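Local atomic coordinates of arginine 3rd transport system periplasmic binding protein (Legionella pneumophila subsp. pneumophila str. Philadelphia 1, PDB entry 3KZG), a protein that probably binds arginine in the periplasm as the solute-binding component of an ABC-type amino-acid uptake system. Residues Arg123-Glu128 with Ala154-Tyr159; Glu160-Trp165 with Tyr180-Lys185. All coordinates share one frame; numbering follows the deposited sequence.

Interaction 1: Arg123-Glu128 with Ala154-Tyr159; sequences RQVLSE and ASLMDY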
loop_
_atom_site.group_PDB
_atom_site.type_symbol
_atom_site.label_atom_id
_atom_site.label_comp_id
_atom_site.label_asym_id
_atom_site.label_seq_id
_atom_site.Cartn_x
_atom_site.Cartn_y
_atom_site.Cartn_z
ATOM N N ARG A 123 9.173 39.366 -4.104
ATOM C CA ARG A 123 7.933 39.807 -3.484
ATOM C C ARG A 123 7.739 39.165 -2.113
ATOM O O ARG A 123 7.270 39.814 -1.178
ATOM C CB ARG A 123 6.750 39.475 -4.397
ATOM C CG ARG A 123 5.409 39.964 -3.879
ATOM C CD ARG A 123 4.305 39.706 -4.894
ATOM N NE ARG A 123 4.520 40.444 -6.136
ATOM C CZ ARG A 123 4.512 41.771 -6.235
ATOM N NH1 ARG A 123 4.299 42.524 -5.161
ATOM N NH2 ARG A 123 4.715 42.350 -7.411
ATOM N N GLN A 124 8.114 37.896 -1.986
ATOM C CA GLN A 124 7.971 37.194 -0.713
ATOM C C GLN A 124 8.865 37.823 0.350
ATOM O O GLN A 124 8.446 38.039 1.486
ATOM C CB GLN A 124 8.341 35.722 -0.864
ATOM C CG GLN A 124 7.968 34.892 0.352
ATOM C CD GLN A 124 8.653 33.546 0.379
ATOM O OE1 GLN A 124 8.681 32.827 -0.618
ATOM N NE2 GLN A 124 9.209 33.192 1.533
ATOM N N VAL A 125 10.102 38.119 -0.036
ATOM C CA VAL A 125 11.068 38.721 0.869
ATOM C C VAL A 125 10.608 40.084 1.379
ATOM O O VAL A 125 10.600 40.339 2.585
ATOM C CB VAL A 125 12.450 38.889 0.171
ATOM C CG1 VAL A 125 13.419 39.623 1.080
ATOM C CG2 VAL A 125 13.014 37.523 -0.198
ATOM N N LEU A 126 10.220 40.967 0.466
ATOM C CA LEU A 126 9.801 42.297 0.880
ATOM C C LEU A 126 8.506 42.294 1.687
ATOM O O LEU A 126 8.350 43.095 2.604
ATOM C CB LEU A 126 9.673 43.216 -0.337
ATOM C CG LEU A 126 10.969 43.488 -1.117
ATOM C CD1 LEU A 126 10.668 44.468 -2.227
ATOM C CD2 LEU A 126 12.058 44.046 -0.217
ATOM N N SER A 127 7.595 41.382 1.359
ATOM C CA SER A 127 6.315 41.284 2.060
ATOM C C SER A 127 6.485 40.925 3.533
ATOM O O SER A 127 5.556 41.065 4.328
ATOM C CB SER A 127 5.420 40.238 1.382
ATOM O OG SER A 127 5.941 38.929 1.549
ATOM N N GLU A 128 7.669 40.453 3.900
ATOM C CA GLU A 128 7.936 40.094 5.282
ATOM C C GLU A 128 8.184 41.350 6.120
ATOM O O GLU A 128 8.094 41.320 7.347
ATOM C CB GLU A 128 9.130 39.137 5.346
ATOM C CG GLU A 128 8.849 37.795 4.664
ATOM C CD GLU A 128 10.094 36.951 4.466
ATOM O OE1 GLU A 128 9.982 35.848 3.882
ATOM O OE2 GLU A 128 11.183 37.390 4.891
ATOM N N ALA A 154 22.250 36.187 2.247
ATOM C CA ALA A 154 21.544 34.926 2.107
ATOM C C ALA A 154 20.761 34.933 0.805
ATOM O O ALA A 154 20.698 35.946 0.106
ATOM C CB ALA A 154 20.592 34.726 3.281
ATOM N N SER A 155 20.154 33.796 0.502
ATOM C CA SER A 155 19.377 33.627 -0.711
ATOM C C SER A 155 18.066 32.893 -0.427
ATOM O O SER A 155 18.021 31.986 0.407
ATOM C CB SER A 155 20.207 32.843 -1.733
ATOM O OG SER A 155 19.431 32.468 -2.854
ATOM N N LEU A 156 17.000 33.305 -1.107
ATOM C CA LEU A 156 15.696 32.665 -0.974
ATOM C C LEU A 156 15.464 32.004 -2.326
ATOM O O LEU A 156 15.387 32.687 -3.349
ATOM C CB LEU A 156 14.597 33.705 -0.684
ATOM C CG LEU A 156 13.169 33.151 -0.544
ATOM C CD1 LEU A 156 13.131 32.073 0.532
ATOM C CD2 LEU A 156 12.208 34.278 -0.194
HETATM N N MSE A 157 15.391 30.674 -2.324
HETATM C CA MSE A 157 15.195 29.887 -3.537
HETATM C C MSE A 157 14.235 28.728 -3.279
HETATM O O MSE A 157 13.688 28.607 -2.186
HETATM C CB MSE A 157 16.547 29.343 -4.030
HETATM C CG MSE A 157 17.269 28.410 -3.052
HETATM SE SE MSE A 157 19.051 27.849 -3.635
HETATM C CE MSE A 157 19.986 29.560 -3.454
ATOM N N ASP A 158 14.026 27.891 -4.290
ATOM C CA ASP A 158 13.145 26.735 -4.151
ATOM C C ASP A 158 13.673 25.836 -3.024
ATOM O O ASP A 158 14.888 25.652 -2.880
ATOM C CB ASP A 158 13.095 25.927 -5.455
ATOM C CG ASP A 158 12.665 26.761 -6.660
ATOM O OD1 ASP A 158 11.581 27.378 -6.617
ATOM O OD2 ASP A 158 13.411 26.787 -7.661
ATOM N N TYR A 159 12.760 25.281 -2.236
ATOM C CA TYR A 159 13.121 24.399 -1.132
ATOM C C TYR A 159 13.966 23.195 -1.568
ATOM O O TYR A 159 15.012 22.927 -0.970
ATOM C CB TYR A 159 11.856 23.911 -0.417
ATOM C CG TYR A 159 12.123 22.848 0.626
ATOM C CD1 TYR A 159 12.852 23.144 1.779
ATOM C CD2 TYR A 159 11.681 21.538 0.441
ATOM C CE1 TYR A 159 13.143 22.163 2.723
ATOM C CE2 TYR A 159 11.966 20.544 1.380
ATOM C CZ TYR A 159 12.698 20.865 2.517
ATOM O OH TYR A 159 13.001 19.894 3.441
#
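Leu156, from the middle of strand 154-158, reaches to helix 121-127 and meets Gln124 and Val125, on the side of the helix turned to the sheet. Taken in order along the strand, Ala154 and Ser155 serve the sheet through their backbones, and the Ser155 side chain lies on the face where helix 140-148 packs. At Leu156 the chain turns its side chain toward the helix. With CG anti to the backbone N (chi1 179°), the CD2 methyl comes within 3.3 Å of Val125 CG2, tighter than usual for two carbons; the two side chains run alongside one another, heading opposite ways. The backbones stay 7.8 Å apart, measured from Val125 CA to Leu156 CA.

Packing of a helix on a central strand of a five-stranded mixed sheet, order 3-2-4-1-5, belongs to one lobe of the two-lobed periplasmic binding protein fold. The same CD2 of Leu156 also lies 3.6 Å from Gln124 NE2, where the extended glutamine lies roughly perpendicular to the leucine. Gln124 OE1 is bonded to Ser92 OG on strand 91-97, which ties the amide to the sheet beside Leu156.

Met157, modelled as selenomethionine, is turned to the other side of the sheet. Asp158 occupies the N-cap position of the next helix without a capping bond from its side chain; OD1 instead bonds the OH of Tyr121, the residue that begins helix 121-127, and OD2 bonds Asn13 ND2. Tyr159 is the first residue of helix 159-166.

Interaction 2: Glu160-Trp165 with Tyr180-Lys185; sequences EAAKYW and YKLIGK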
loop_
_atom_site.group_PDB
_atom_site.type_symbol
_atom_site.label_atom_id
_atom_site.label_comp_id
_atom_site.label_asym_id
_atom_site.label_seq_id
_atom_site.Cartn_x
_atom_site.Cartn_y
_atom_site.Cartn_z
ATOM N N GLU A 160 13.524 22.469 -2.598
ATOM C CA GLU A 160 14.279 21.304 -3.062
ATOM C C GLU A 160 15.621 21.705 -3.676
ATOM O O GLU A 160 16.556 20.899 -3.708
ATOM C CB GLU A 160 13.488 20.485 -4.090
ATOM C CG GLU A 160 12.263 19.748 -3.554
ATOM C CD GLU A 160 12.564 18.846 -2.370
ATOM O OE1 GLU A 160 13.715 18.386 -2.231
ATOM O OE2 GLU A 160 11.636 18.588 -1.577
ATOM N N ALA A 161 15.709 22.932 -4.182
ATOM C CA ALA A 161 16.957 23.422 -4.766
ATOM C C ALA A 161 17.925 23.724 -3.625
ATOM O O ALA A 161 19.122 23.465 -3.729
ATOM C CB ALA A 161 16.708 24.694 -5.587
ATOM N N ALA A 162 17.394 24.280 -2.541
ATOM C CA ALA A 162 18.202 24.615 -1.369
ATOM C C ALA A 162 18.767 23.350 -0.737
ATOM O O ALA A 162 19.945 23.297 -0.381
ATOM C CB ALA A 162 17.363 25.380 -0.347
ATOM N N LYS A 163 17.925 22.332 -0.600
ATOM C CA LYS A 163 18.349 21.064 -0.020
ATOM C C LYS A 163 19.405 20.405 -0.899
ATOM O O LYS A 163 20.359 19.810 -0.400
ATOM C CB LYS A 163 17.157 20.117 0.139
ATOM C CG LYS A 163 16.251 20.445 1.307
ATOM C CD LYS A 163 15.447 19.218 1.705
ATOM C CE LYS A 163 16.364 18.081 2.137
ATOM N NZ LYS A 163 15.590 16.860 2.495
ATOM N N TYR A 164 19.220 20.507 -2.212
ATOM C CA TYR A 164 20.169 19.938 -3.159
ATOM C C TYR A 164 21.565 20.515 -2.906
ATOM O O TYR A 164 22.531 19.780 -2.710
ATOM C CB TYR A 164 19.742 20.268 -4.592
ATOM C CG TYR A 164 20.790 19.927 -5.620
ATOM C CD1 TYR A 164 20.885 18.640 -6.144
ATOM C CD2 TYR A 164 21.723 20.880 -6.032
ATOM C CE1 TYR A 164 21.885 18.306 -7.052
ATOM C CE2 TYR A 164 22.730 20.554 -6.939
ATOM C CZ TYR A 164 22.802 19.263 -7.441
ATOM O OH TYR A 164 23.800 18.913 -8.315
ATOM N N TRP A 165 21.655 21.840 -2.907
ATOM C CA TRP A 165 22.924 22.513 -2.706
ATOM C C TRP A 165 23.596 22.218 -1.378
ATOM O O TRP A 165 24.812 22.049 -1.321
ATOM C CB TRP A 165 22.755 24.023 -2.889
ATOM C CG TRP A 165 22.559 24.383 -4.320
ATOM C CD1 TRP A 165 21.403 24.805 -4.913
ATOM C CD2 TRP A 165 23.525 24.262 -5.369
ATOM N NE1 TRP A 165 21.589 24.949 -6.267
ATOM C CE2 TRP A 165 22.885 24.621 -6.572
ATOM C CE3 TRP A 165 24.876 23.882 -5.405
ATOM C CZ2 TRP A 165 23.545 24.610 -7.803
ATOM C CZ3 TRP A 165 25.537 23.871 -6.635
ATOM C CH2 TRP A 165 24.867 24.234 -7.815
ATOM N N TYR A 180 26.925 25.146 2.965
ATOM C CA TYR A 180 25.659 25.837 3.194
ATOM C C TYR A 180 24.903 25.342 4.424
ATOM O O TYR A 180 25.189 24.273 4.964
ATOM C CB TYR A 180 24.746 25.667 1.972
ATOM C CG TYR A 180 25.342 26.142 0.671
ATOM C CD1 TYR A 180 25.534 27.504 0.422
ATOM C CD2 TYR A 180 25.725 25.230 -0.312
ATOM C CE1 TYR A 180 26.093 27.944 -0.780
ATOM C CE2 TYR A 180 26.284 25.656 -1.511
ATOM C CZ TYR A 180 26.465 27.014 -1.740
ATOM O OH TYR A 180 27.007 27.434 -2.938
ATOM N N LYS A 181 23.933 26.145 4.851
ATOM C CA LYS A 181 23.060 25.812 5.971
ATOM C C LYS A 181 21.718 26.503 5.713
ATOM O O LYS A 181 21.672 27.622 5.188
ATOM C CB LYS A 181 23.647 26.271 7.318
ATOM C CG LYS A 181 23.785 27.773 7.497
ATOM C CD LYS A 181 24.168 28.106 8.936
ATOM C CE LYS A 181 24.455 29.584 9.117
ATOM N NZ LYS A 181 24.872 29.901 10.513
ATOM N N LEU A 182 20.632 25.825 6.066
ATOM C CA LEU A 182 19.293 26.363 5.867
ATOM C C LEU A 182 18.885 27.229 7.051
ATOM O O LEU A 182 19.210 26.927 8.200
ATOM C CB LEU A 182 18.285 25.224 5.695
ATOM C CG LEU A 182 18.631 24.099 4.718
ATOM C CD1 LEU A 182 17.444 23.150 4.611
ATOM C CD2 LEU A 182 18.985 24.671 3.351
ATOM N N ILE A 183 18.160 28.303 6.763
ATOM C CA ILE A 183 17.705 29.222 7.796
ATOM C C ILE A 183 16.181 29.169 7.894
ATOM O O ILE A 183 15.480 29.517 6.941
ATOM C CB ILE A 183 18.146 30.665 7.469
ATOM C CG1 ILE A 183 19.659 30.699 7.217
ATOM C CG2 ILE A 183 17.776 31.600 8.615
ATOM C CD1 ILE A 183 20.498 30.217 8.392
ATOM N N GLY A 184 15.679 28.724 9.045
ATOM C CA GLY A 184 14.242 28.622 9.245
ATOM C C GLY A 184 13.663 27.439 8.495
ATOM O O GLY A 184 14.386 26.749 7.781
ATOM N N LYS A 185 12.366 27.191 8.655
ATOM C CA LYS A 185 11.708 26.081 7.966
ATOM C C LYS A 185 11.338 26.530 6.548
ATOM O O LYS A 185 11.450 27.710 6.220
ATOM C CB LYS A 185 10.437 25.678 8.716
ATOM C CG LYS A 185 10.626 25.522 10.216
ATOM C CD LYS A 185 9.291 25.387 10.943
ATOM C CE LYS A 185 9.486 25.452 12.457
ATOM N NZ LYS A 185 8.188 25.393 13.191
#
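Trp165 and Tyr180 pair up at one end of this contact, and Ala162 with Leu182 at the other, as helix segment 160-165 runs at 148° to strand 180-183, the two axes 8.7 Å apart at closest. The aliphatic packing is light. Leu182 directs CD2 at the helix, 4.1 Å from Ala162 CB, while the stem of the exposed Lys163 comes only loosely near the other methyl, with Lys163 CG 4.4 Å from Leu182 CD1.

The edge of the Tyr180 ring meets the backbone of Trp165. Tyr180 CD2 lies 3.5 Å from Trp165 O, which sits near the plane of the phenol ring, and the same CD2 is 4.1 Å from Trp165 CB. Chi1 of -57° sets Tyr180 CG anti to its carbonyl carbon and carries the ring to the helix backbone rather than to the indole.

Among polar groups, Tyr180 OH is bonded to Glu169 OE1, just past the end of the helix. Leu144 and Leu147 of helix 140-148 also touch Tyr180. A helix running roughly antiparallel to, but well inclined from, the outermost strand of the chain's five-stranded sheet is the alpha/beta layering expected of a lobe in a family 3 solute-binding protein.

In the fold
Interactions 1 and 2 lie on the two faces of one mixed sheet, their centres about 12 Å apart. Strand 154-158 supplies the second half of interaction 1 and leads straight into helix 159-166, which opens interaction 2. Met157 connects them: pointing from the strand to the face away from Leu156, its SE is 4.0 Å from Ala162 CA and 4.1 Å from Trp165 CD1. Between strands 154-158 and 180-188 runs strand 91-97, which touches both contacts, with Ser92 at Gln124 and Gln93 at Ala162 and Leu182. Asp158, where the strand passes into the helix, reaches Asn13 and is probably at the ligand cleft, as the equivalent aspartate is in relatives.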